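Local coordinates for protein endoglucanase (Komagataeibacter sucrofermentans, PDB 6VC5) that probably hydrolyses internal beta-1,4-glucosidic linkages in cellulose and related beta-glucans, at residues K187-E192 / P238-D243; D222-P227 / L277-C282; L228-S231 / M235-P238. All coordinates share one frame; numbering follows the deposited sequence.

Contact 1 of 3, residues K187-E192 / P238-D243; sequences KGRFGE and PELLAD
Arg189, in the loop that leaves helix 172-187, reaches across to Glu239, Leu240 and Asp243 at the beginning of helix 238-251, so a loop and a helix start are joined in the largely helical fold of this family 8 glycoside hydrolase. An arginine suits the place because the gap is wide: the nearest CA atoms, those of Arg189 and Leu240, stand 10.2 Å apart. On the way to the helix a bend at chi3 (-64°) turns the guanidinium so that NH1 faces Asp243. There Arg189 NH1 forms a salt bridge of 2.9 Å with Asp243 OD2, almost straight at 167° along the N-H. The carboxylate sits at the edge of the guanidinium and its plane is nearly coplanar with it, and OD2 is approached on its anti side. Leu240 lies over one face of the guanidinium instead, with CD1 4.0 Å from Arg189 NH2 and displaced toward the rim. Glu239, an exposed residue one helical turn before Asp243, extends its chain toward the same edge; its OE2 remains 4.1 Å from Arg189 NH2, too long for a salt bridge but close enough for attraction. Behind the contact, Arg189 NE bonds to Ala186 O and NH1 also to Lys194 O, while Asp243 OD1 has a salt bridge to Arg246. Carbonyls of the end of helix 172-187 (Ala186) and of the loop (Lys194) thus hold the guanidinium in position for the helix it meets. Two carboxylates beside it should stabilise its positive charge, and the buried Asp243 has an arginine for each oxygen.

Contact 2 of 3, residues D222-P227 / L277-C282; sequences DAIRVP and LAVASC
Val279 of helix 274-282 packs against Ile224 and Pro227, from the turn that leads into helix 225-232 and from its first turn. The CB of Val279 points toward this partner and itself comes within 4.2 Å of Ile224 CG1. From there the side chain forks. One methyl, Val279 CG1, lies anti to the backbone N (chi1 175°) and enters the angle between Ile224 and Pro227: it is 3.6 Å from the carbonyl oxygen Ile224 O, 4.0 Å from Ile224 CD1 and 4.0 Å from Pro227 CG. The other methyl, Val279 CG2, rests beside the Ile224 chain, with Ile224 CG1 4.1 Å from it. A beta-branched residue is well suited here, since its two methyls diverge right at the backbone and both meet the neighbour. Ile224 answers with its longer branch, whose CD1 comes nearer to Val279 than its CB direction alone would suggest. Proline offers a rigid apolar ring, crossed by the valine at about a right angle, and near the beginning of a helix its missing N-H costs little. Trp248 and Phe244 of helix 238-251 pack on Ile224 and Pro227 respectively, and Tyr301 of helix 300-313 also touches Ile224. Between the two segments the contact is therefore a buried van der Waals one, whose specificity comes from the fit of branched carbons; even the carbonyl oxygen of Ile224 is met here by a methyl group.

Contact 3 of 3, residues L228-S231 / M235-P238; sequences LYLS and MLTP
Leu230, in the last turn of helix 225-232, meets Met235 and Leu236 just after the chain has turned out of that helix. The backbones come first: Met235 N donates to Leu230 O over 2.8 Å, with an N-H...O angle of 162°. This bond joins residue 235 to the carbonyl five positions earlier and draws the outgoing chain back against the helix end, where the CA atoms of Leu230 and Met235 are only 4.9 Å apart. The side chains then sort themselves around it. Leu230 holds CG anti to its carbonyl carbon, a common helical conformation, and divides its two methyls between the partners: CD2 lies 4.1 Å from Met235 CB, whereas CD1 lies 3.8 Å from Leu236 CD1. Leu236 takes a different first torsion, CG anti to the backbone N (chi1 -165°), and with chi2 near 64° its CD1 comes also to 3.8 Å from Leu230 CB. Its CD2 passes near Ser231, whose CB is 4.4 Å away. The two leucines cross at roughly a right angle. Met235 touches Leu230 chiefly through CB; beyond CG its flexible chain runs extended away from the helix end, into a hydrophobic setting supplied by Met159 and Met163 of helix 159-169 and Met178 and Leu182 of helix 172-187. Thr237 next caps the following helix, its OG1 accepting from Leu240 N, and Pro238 suits the first helical position because no N-H is needed there. With Leu236 just before the N-cap packing on Leu241, the connection ends in a hydrophobic staple, a motif typical of helix N-termini, here at the end of the short connection between two successive helices.

From the N terminus, the chain first passes 187-192, which opens contact 1, then 222-227, which opens contact 2. Contact 3 follows directly and closes a very short loop between 228-231 and 235-238. At Pro238, shared by contacts 3 and 1, the chain enters helix 238-251 and completes contact 1; only later does 277-282 complete contact 2. Contacts 1 and 2 therefore cross, while contact 3 falls wholly within the span of contact 2. Leu240 CD2 and Leu230 CD1, 3.9 Å apart, link contact 1 to contact 3. Together they tie helix 225-232 to helix 274-282 and to the start of helix 238-251, and the latter to the loop after helix 172-187.

Contact 1 of 3, residues K187-E192 / P238-D243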
ATOM      1  N   LYS A 187     -17.003   3.666   8.040  1.00 12.67           N
ATOM      2  CA  LYS A 187     -17.663   4.946   8.271  1.00 13.23           C
ATOM      3  C   LYS A 187     -17.178   6.041   7.327  1.00 13.43           C
ATOM      4  O   LYS A 187     -17.967   6.910   6.929  1.00 13.40           O
ATOM      5  CB  LYS A 187     -17.467   5.402   9.713  1.00 17.58           C
ATOM      6  CG  LYS A 187     -18.286   6.633  10.026  1.00 21.43           C
ATOM      7  CD  LYS A 187     -17.937   7.217  11.357  1.00 24.33           C
ATOM      8  CE  LYS A 187     -19.072   8.089  11.862  1.00 26.11           C
ATOM      9  NZ  LYS A 187     -19.609   8.965  10.777  1.00 28.17           N
ATOM     10  N   GLY A 188     -15.895   6.036   6.983  1.00 10.90           N
ATOM     11  CA  GLY A 188     -15.306   7.099   6.189  1.00  9.90           C
ATOM     12  C   GLY A 188     -15.504   6.893   4.703  1.00 11.24           C
ATOM     13  O   GLY A 188     -14.535   6.785   3.948  1.00 12.77           O
ATOM     14  N   ARG A 189     -16.761   6.825   4.278  1.00  9.84           N
ATOM     15  CA  ARG A 189     -17.087   6.659   2.867  1.00 10.68           C
ATOM     16  C   ARG A 189     -18.060   7.746   2.447  1.00 10.71           C
ATOM     17  O   ARG A 189     -18.892   8.190   3.242  1.00 13.22           O
ATOM     18  CB  ARG A 189     -17.637   5.255   2.578  1.00 14.13           C
ATOM     19  CG  ARG A 189     -16.580   4.182   2.801  1.00 15.22           C
ATOM     20  CD  ARG A 189     -17.062   2.800   2.426  1.00 16.38           C
ATOM     21  NE  ARG A 189     -18.180   2.365   3.268  1.00 16.94           N
ATOM     22  CZ  ARG A 189     -19.307   1.839   2.792  1.00 19.49           C
ATOM     23  NH1 ARG A 189     -19.470   1.687   1.488  1.00 20.10           N
ATOM     24  NH2 ARG A 189     -20.278   1.459   3.619  1.00 20.09           N
ATOM     25  N   PHE A 190     -17.935   8.184   1.198  1.00  8.53           N
ATOM     26  CA  PHE A 190     -18.536   9.449   0.797  1.00  8.17           C
ATOM     27  C   PHE A 190     -19.134   9.345  -0.595  1.00  9.26           C
ATOM     28  O   PHE A 190     -18.698   8.549  -1.435  1.00  9.77           O
ATOM     29  CB  PHE A 190     -17.493  10.585   0.806  1.00  9.27           C
ATOM     30  CG  PHE A 190     -16.874  10.820   2.152  1.00  8.64           C
ATOM     31  CD1 PHE A 190     -17.427  11.737   3.037  1.00  9.33           C
ATOM     32  CD2 PHE A 190     -15.763  10.096   2.549  1.00  9.85           C
ATOM     33  CE1 PHE A 190     -16.858  11.925   4.293  1.00  9.89           C
ATOM     34  CE2 PHE A 190     -15.194  10.277   3.782  1.00 10.12           C
ATOM     35  CZ  PHE A 190     -15.746  11.189   4.667  1.00  9.60           C
ATOM     36  N   GLY A 191     -20.113  10.207  -0.846  1.00  9.34           N
ATOM     37  CA  GLY A 191     -20.605  10.375  -2.196  1.00 10.08           C
ATOM     38  C   GLY A 191     -21.624   9.323  -2.559  1.00 11.40           C
ATOM     39  O   GLY A 191     -21.956   8.424  -1.779  1.00 11.75           O
ATOM     40  N   GLU A 192     -22.121   9.449  -3.797  1.00 10.91           N
ATOM     41  CA  GLU A 192     -23.173   8.569  -4.292  1.00 11.45           C
ATOM     42  C   GLU A 192     -22.735   7.110  -4.395  1.00 11.81           C
ATOM     43  O   GLU A 192     -23.594   6.221  -4.401  1.00 14.52           O
ATOM     44  CB  GLU A 192     -23.676   9.057  -5.650  1.00 13.10           C
ATOM     45  CG  GLU A 192     -22.608   9.053  -6.744  1.00 15.83           C
ATOM     46  CD  GLU A 192     -22.892  10.086  -7.825  1.00 18.84           C
ATOM     47  OE1 GLU A 192     -22.576  11.279  -7.618  1.00 20.15           O
ATOM     48  OE2 GLU A 192     -23.438   9.702  -8.879  1.00 21.09           O
ATOM     49  N   PRO A 238     -19.696  -8.245   3.211  1.00 19.94           N
ATOM     50  CA  PRO A 238     -20.715  -8.261   2.144  1.00 20.63           C
ATOM     51  C   PRO A 238     -21.212  -6.881   1.742  1.00 20.61           C
ATOM     52  O   PRO A 238     -21.320  -6.595   0.541  1.00 21.60           O
ATOM     53  CB  PRO A 238     -21.827  -9.130   2.750  1.00 21.61           C
ATOM     54  CG  PRO A 238     -21.117 -10.027   3.703  1.00 22.20           C
ATOM     55  CD  PRO A 238     -19.990  -9.224   4.278  1.00 20.53           C
ATOM     56  N   GLU A 239     -21.509  -6.013   2.716  1.00 22.20           N
ATOM     57  CA  GLU A 239     -21.942  -4.650   2.422  1.00 22.85           C
ATOM     58  C   GLU A 239     -20.951  -3.937   1.512  1.00 20.49           C
ATOM     59  O   GLU A 239     -21.333  -3.364   0.484  1.00 20.83           O
ATOM     60  CB  GLU A 239     -22.098  -3.874   3.732  1.00 26.11           C
ATOM     61  CG  GLU A 239     -22.555  -2.432   3.560  1.00 29.33           C
ATOM     62  CD  GLU A 239     -22.740  -1.717   4.887  1.00 33.25           C
ATOM     63  OE1 GLU A 239     -22.163  -2.176   5.901  1.00 34.38           O
ATOM     64  OE2 GLU A 239     -23.462  -0.695   4.913  1.00 35.83           O
ATOM     65  N   LEU A 240     -19.667  -3.969   1.874  1.00 18.79           N
ATOM     66  CA  LEU A 240     -18.665  -3.228   1.113  1.00 18.20           C
ATOM     67  C   LEU A 240     -18.416  -3.855  -0.253  1.00 15.64           C
ATOM     68  O   LEU A 240     -18.213  -3.138  -1.237  1.00 15.96           O
ATOM     69  CB  LEU A 240     -17.358  -3.139   1.898  1.00 20.01           C
ATOM     70  CG  LEU A 240     -17.080  -1.826   2.631  1.00 23.94           C
ATOM     71  CD1 LEU A 240     -17.863  -1.766   3.934  1.00 24.68           C
ATOM     72  CD2 LEU A 240     -15.585  -1.679   2.884  1.00 24.61           C
ATOM     73  N   LEU A 241     -18.389  -5.185  -0.330  1.00 13.58           N
ATOM     74  CA  LEU A 241     -18.219  -5.838  -1.622  1.00 12.78           C
ATOM     75  C   LEU A 241     -19.348  -5.459  -2.575  1.00 14.59           C
ATOM     76  O   LEU A 241     -19.111  -5.219  -3.765  1.00 15.13           O
ATOM     77  CB  LEU A 241     -18.124  -7.356  -1.451  1.00 14.98           C
ATOM     78  CG  LEU A 241     -18.146  -8.177  -2.744  1.00 16.86           C
ATOM     79  CD1 LEU A 241     -16.978  -7.816  -3.636  1.00 16.96           C
ATOM     80  CD2 LEU A 241     -18.138  -9.666  -2.456  1.00 19.05           C
ATOM     81  N   ALA A 242     -20.580  -5.379  -2.066  1.00 15.18           N
ATOM     82  CA  ALA A 242     -21.705  -5.012  -2.918  1.00 16.25           C
ATOM     83  C   ALA A 242     -21.574  -3.579  -3.413  1.00 16.77           C
ATOM     84  O   ALA A 242     -21.874  -3.291  -4.580  1.00 16.78           O
ATOM     85  CB  ALA A 242     -23.018  -5.212  -2.162  1.00 16.94           C
ATOM     86  N   ASP A 243     -21.120  -2.672  -2.544  1.00 16.54           N
ATOM     87  CA  ASP A 243     -20.930  -1.279  -2.939  1.00 17.03           C
ATOM     88  C   ASP A 243     -19.828  -1.134  -3.989  1.00 14.56           C
ATOM     89  O   ASP A 243     -20.002  -0.424  -4.985  1.00 14.92           O
ATOM     90  CB  ASP A 243     -20.639  -0.406  -1.716  1.00 21.52           C
ATOM     91  CG  ASP A 243     -21.864  -0.197  -0.836  1.00 25.33           C
ATOM     92  OD1 ASP A 243     -22.995  -0.420  -1.325  1.00 27.02           O
ATOM     93  OD2 ASP A 243     -21.698   0.195   0.344  1.00 26.93           O
TER

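Contact 2 of 3, residues D222-P227 / L277-C282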
ATOM      1  N   ASP A 222      -4.598   6.426  -4.704  1.00  8.04           N
ATOM      2  CA  ASP A 222      -4.342   5.836  -3.394  1.00  9.42           C
ATOM      3  C   ASP A 222      -5.456   4.873  -2.967  1.00  7.04           C
ATOM      4  O   ASP A 222      -5.217   3.724  -2.660  1.00  6.13           O
ATOM      5  CB  ASP A 222      -4.265   6.932  -2.315  1.00 11.15           C
ATOM      6  CG  ASP A 222      -3.045   7.851  -2.439  1.00 18.65           C
ATOM      7  OD1 ASP A 222      -3.074   8.772  -3.272  1.00 24.08           O
ATOM      8  OD2 ASP A 222      -2.098   7.709  -1.659  1.00 19.08           O
ATOM      9  N   ALA A 223      -6.685   5.365  -3.021  1.00  5.47           N
ATOM     10  CA  ALA A 223      -7.822   4.656  -2.470  1.00  5.88           C
ATOM     11  C   ALA A 223      -8.127   3.347  -3.178  1.00  5.00           C
ATOM     12  O   ALA A 223      -8.731   2.490  -2.614  1.00  4.78           O
ATOM     13  CB  ALA A 223      -9.058   5.546  -2.405  1.00  7.03           C
ATOM     14  N   ILE A 224      -7.636   3.196  -4.390  1.00  5.55           N
ATOM     15  CA  ILE A 224      -7.955   2.015  -5.159  1.00  6.90           C
ATOM     16  C   ILE A 224      -7.207   0.854  -4.546  1.00  7.38           C
ATOM     17  O   ILE A 224      -7.707  -0.249  -4.624  1.00  8.18           O
ATOM     18  CB  ILE A 224      -7.438   2.169  -6.620  1.00  7.36           C
ATOM     19  CG1 ILE A 224      -7.797   0.969  -7.498  1.00  7.86           C
ATOM     20  CG2 ILE A 224      -5.926   2.327  -6.630  1.00  7.51           C
ATOM     21  CD1 ILE A 224      -9.280   0.841  -7.720  1.00 10.84           C
ATOM     22  N   ARG A 225      -6.230   1.015  -3.693  0.50  5.82           N
ATOM     23  CA  ARG A 225      -5.701  -0.106  -2.953  0.50  7.81           C
ATOM     24  C   ARG A 225      -6.611  -0.671  -1.866  0.50  7.68           C
ATOM     25  O   ARG A 225      -6.383  -1.741  -1.388  0.50 10.32           O
ATOM     26  CB  ARG A 225      -4.283   0.174  -2.467  0.50  8.10           C
ATOM     27  CG  ARG A 225      -3.297   0.236  -3.627  0.50  9.69           C
ATOM     28  CD  ARG A 225      -1.837   0.225  -3.217  0.50 11.71           C
ATOM     29  NE  ARG A 225      -1.051   0.995  -4.183  0.50 14.54           N
ATOM     30  CZ  ARG A 225      -0.282   0.494  -5.153  0.50 15.13           C
ATOM     31  NH1 ARG A 225       0.337   1.302  -5.955  0.50 18.04           N
ATOM     32  NH2 ARG A 225      -0.112  -0.799  -5.314  0.50 18.82           N
ATOM     33  N   VAL A 226      -7.511   0.152  -1.365  1.00  6.63           N
ATOM     34  CA  VAL A 226      -8.324  -0.263  -0.224  1.00  7.20           C
ATOM     35  C   VAL A 226      -9.118  -1.548  -0.468  1.00  7.43           C
ATOM     36  O   VAL A 226      -8.981  -2.492   0.280  1.00  8.00           O
ATOM     37  CB  VAL A 226      -9.235   0.877   0.294  1.00  6.36           C
ATOM     38  CG1 VAL A 226     -10.207   0.362   1.351  1.00  9.01           C
ATOM     39  CG2 VAL A 226      -8.370   1.986   0.876  1.00  8.17           C
ATOM     40  N   PRO A 227      -9.944  -1.585  -1.501  1.00  6.81           N
ATOM     41  CA  PRO A 227     -10.659  -2.845  -1.749  1.00  7.20           C
ATOM     42  C   PRO A 227      -9.716  -4.021  -1.972  1.00  8.37           C
ATOM     43  O   PRO A 227     -10.028  -5.140  -1.549  1.00 11.09           O
ATOM     44  CB  PRO A 227     -11.524  -2.526  -2.983  1.00  7.93           C
ATOM     45  CG  PRO A 227     -10.859  -1.324  -3.623  1.00  7.12           C
ATOM     46  CD  PRO A 227     -10.325  -0.536  -2.466  1.00  6.52           C
ATOM     47  N   LEU A 277      -8.258  -2.239 -13.281  1.00  7.59           N
ATOM     48  CA  LEU A 277      -9.033  -3.388 -13.726  1.00  7.92           C
ATOM     49  C   LEU A 277      -8.622  -4.639 -12.968  1.00  7.90           C
ATOM     50  O   LEU A 277      -9.469  -5.477 -12.640  1.00  9.19           O
ATOM     51  CB  LEU A 277      -8.853  -3.573 -15.235  1.00 10.95           C
ATOM     52  CG  LEU A 277      -9.517  -4.764 -15.909  1.00 14.87           C
ATOM     53  CD1 LEU A 277     -11.011  -4.677 -15.771  1.00 16.41           C
ATOM     54  CD2 LEU A 277      -9.120  -4.789 -17.369  1.00 14.83           C
ATOM     55  N   ALA A 278      -7.324  -4.776 -12.672  1.00  8.06           N
ATOM     56  CA  ALA A 278      -6.871  -5.892 -11.848  1.00  8.66           C
ATOM     57  C   ALA A 278      -7.544  -5.877 -10.479  1.00  8.46           C
ATOM     58  O   ALA A 278      -8.042  -6.907 -10.011  1.00 10.27           O
ATOM     59  CB  ALA A 278      -5.354  -5.840 -11.705  1.00  9.85           C
ATOM     60  N   VAL A 279      -7.589  -4.711  -9.824  1.00  7.21           N
ATOM     61  CA  VAL A 279      -8.271  -4.597  -8.532  1.00  8.99           C
ATOM     62  C   VAL A 279      -9.761  -4.912  -8.661  1.00  8.73           C
ATOM     63  O   VAL A 279     -10.324  -5.655  -7.848  1.00 10.14           O
ATOM     64  CB  VAL A 279      -8.037  -3.196  -7.942  1.00  8.50           C
ATOM     65  CG1 VAL A 279      -8.852  -3.038  -6.664  1.00  9.52           C
ATOM     66  CG2 VAL A 279      -6.547  -2.981  -7.644  1.00 10.04           C
ATOM     67  N   ALA A 280     -10.430  -4.330  -9.660  1.00  7.63           N
ATOM     68  CA  ALA A 280     -11.866  -4.542  -9.837  1.00  9.25           C
ATOM     69  C   ALA A 280     -12.195  -6.003 -10.081  1.00 11.23           C
ATOM     70  O   ALA A 280     -13.191  -6.512  -9.569  1.00 12.71           O
ATOM     71  CB  ALA A 280     -12.379  -3.704 -11.007  1.00 10.31           C
ATOM     72  N   SER A 281     -11.338  -6.704 -10.822  0.55 11.61           N
ATOM     73  CA  SER A 281     -11.564  -8.112 -11.093  0.55 12.59           C
ATOM     74  C   SER A 281     -11.497  -8.946  -9.814  0.55 15.00           C
ATOM     75  O   SER A 281     -12.090 -10.026  -9.755  0.55 17.78           O
ATOM     76  CB  SER A 281     -10.529  -8.586 -12.128  0.55 13.09           C
ATOM     77  OG  SER A 281     -10.654  -7.847 -13.345  0.55 13.47           O
ATOM     78  N   CYS A 282     -10.792  -8.464  -8.781  1.00 15.48           N
ATOM     79  CA  CYS A 282     -10.697  -9.207  -7.535  1.00 19.03           C
ATOM     80  C   CYS A 282     -11.835  -8.848  -6.577  1.00 20.07           C
ATOM     81  O   CYS A 282     -11.995  -9.500  -5.534  1.00 21.14           O
ATOM     82  CB  CYS A 282      -9.364  -8.886  -6.879  1.00 22.33           C
ATOM     83  SG  CYS A 282      -7.884  -9.494  -7.766  1.00 26.23           S
TER

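Contact 3 of 3, residues L228-S231 / M235-P238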
ATOM      1  N   LEU A 228      -8.541  -3.788  -2.565  1.00  6.72           N
ATOM      2  CA  LEU A 228      -7.588  -4.879  -2.758  1.00  8.18           C
ATOM      3  C   LEU A 228      -7.062  -5.419  -1.430  1.00  7.59           C
ATOM      4  O   LEU A 228      -7.060  -6.634  -1.205  1.00  8.19           O
ATOM      5  CB  LEU A 228      -6.438  -4.429  -3.652  1.00 10.76           C
ATOM      6  CG  LEU A 228      -5.504  -5.595  -3.991  1.00 12.36           C
ATOM      7  CD1 LEU A 228      -6.226  -6.630  -4.847  1.00 16.46           C
ATOM      8  CD2 LEU A 228      -4.265  -5.085  -4.685  1.00 15.81           C
ATOM      9  N   TYR A 229      -6.607  -4.534  -0.533  1.00  7.54           N
ATOM     10  CA  TYR A 229      -6.058  -5.006   0.739  1.00  8.06           C
ATOM     11  C   TYR A 229      -7.125  -5.680   1.594  1.00  8.87           C
ATOM     12  O   TYR A 229      -6.838  -6.680   2.268  1.00 10.23           O
ATOM     13  CB  TYR A 229      -5.377  -3.867   1.508  1.00  8.19           C
ATOM     14  CG  TYR A 229      -4.036  -3.432   0.941  1.00 10.32           C
ATOM     15  CD1 TYR A 229      -3.078  -4.374   0.573  1.00 11.96           C
ATOM     16  CD2 TYR A 229      -3.718  -2.078   0.807  1.00 10.99           C
ATOM     17  CE1 TYR A 229      -1.854  -3.987   0.066  1.00 13.97           C
ATOM     18  CE2 TYR A 229      -2.487  -1.688   0.299  1.00 12.16           C
ATOM     19  CZ  TYR A 229      -1.571  -2.649  -0.070  1.00 15.11           C
ATOM     20  OH  TYR A 229      -0.343  -2.274  -0.574  1.00 19.22           O
ATOM     21  N   LEU A 230      -8.357  -5.149   1.588  1.00  9.87           N
ATOM     22  CA  LEU A 230      -9.442  -5.763   2.353  1.00 10.85           C
ATOM     23  C   LEU A 230      -9.778  -7.144   1.812  1.00 11.51           C
ATOM     24  O   LEU A 230      -9.972  -8.091   2.586  1.00 11.98           O
ATOM     25  CB  LEU A 230     -10.683  -4.876   2.314  1.00 10.51           C
ATOM     26  CG  LEU A 230     -10.596  -3.559   3.081  1.00 12.25           C
ATOM     27  CD1 LEU A 230     -11.891  -2.765   2.881  1.00 14.46           C
ATOM     28  CD2 LEU A 230     -10.325  -3.811   4.550  1.00 13.63           C
ATOM     29  N   SER A 231      -9.847  -7.283   0.487  1.00 10.99           N
ATOM     30  CA  SER A 231     -10.112  -8.596  -0.100  1.00 12.67           C
ATOM     31  C   SER A 231      -8.986  -9.573   0.221  1.00 13.76           C
ATOM     32  O   SER A 231      -9.231 -10.711   0.647  1.00 14.54           O
ATOM     33  CB  SER A 231     -10.291  -8.463  -1.610  1.00 15.03           C
ATOM     34  OG  SER A 231     -10.629  -9.720  -2.169  1.00 18.73           O
ATOM     35  N   MET A 235     -11.130  -9.433   4.790  1.00 15.15           N
ATOM     36  CA  MET A 235     -11.821  -8.482   5.648  1.00 15.40           C
ATOM     37  C   MET A 235     -12.894  -7.694   4.915  1.00 15.24           C
ATOM     38  O   MET A 235     -13.506  -6.807   5.523  1.00 17.46           O
ATOM     39  CB  MET A 235     -10.832  -7.482   6.272  1.00 14.84           C
ATOM     40  CG  MET A 235      -9.819  -8.069   7.259  1.00 16.04           C
ATOM     41  SD  MET A 235      -8.530  -6.845   7.709  1.00 14.19           S
ATOM     42  CE  MET A 235      -7.436  -7.854   8.696  1.00 18.68           C
ATOM     43  N   LEU A 236     -13.138  -7.971   3.632  1.00 15.08           N
ATOM     44  CA  LEU A 236     -14.143  -7.235   2.866  1.00 16.57           C
ATOM     45  C   LEU A 236     -15.530  -7.776   3.209  1.00 18.16           C
ATOM     46  O   LEU A 236     -15.851  -8.929   2.895  1.00 19.35           O
ATOM     47  CB  LEU A 236     -13.850  -7.353   1.372  1.00 17.47           C
ATOM     48  CG  LEU A 236     -14.568  -6.366   0.450  1.00 18.17           C
ATOM     49  CD1 LEU A 236     -14.129  -4.944   0.760  1.00 18.41           C
ATOM     50  CD2 LEU A 236     -14.293  -6.708  -1.005  1.00 17.68           C
ATOM     51  N   THR A 237     -16.352  -6.948   3.865  1.00 19.20           N
ATOM     52  CA  THR A 237     -17.679  -7.371   4.285  1.00 18.99           C
ATOM     53  C   THR A 237     -18.604  -7.488   3.078  1.00 18.98           C
ATOM     54  O   THR A 237     -18.340  -6.905   2.024  1.00 18.19           O
ATOM     55  CB  THR A 237     -18.275  -6.348   5.247  1.00 20.73           C
ATOM     56  OG1 THR A 237     -18.388  -5.078   4.589  1.00 22.10           O
ATOM     57  CG2 THR A 237     -17.418  -6.210   6.503  1.00 20.70           C
ATOM     58  N   PRO A 238     -19.696  -8.245   3.211  1.00 19.94           N
ATOM     59  CA  PRO A 238     -20.715  -8.261   2.144  1.00 20.63           C
ATOM     60  C   PRO A 238     -21.212  -6.881   1.742  1.00 20.61           C
ATOM     61  O   PRO A 238     -21.320  -6.595   0.541  1.00 21.60           O
ATOM     62  CB  PRO A 238     -21.827  -9.130   2.750  1.00 21.61           C
ATOM     63  CG  PRO A 238     -21.117 -10.027   3.703  1.00 22.20           C
ATOM     64  CD  PRO A 238     -19.990  -9.224   4.278  1.00 20.53           C
TER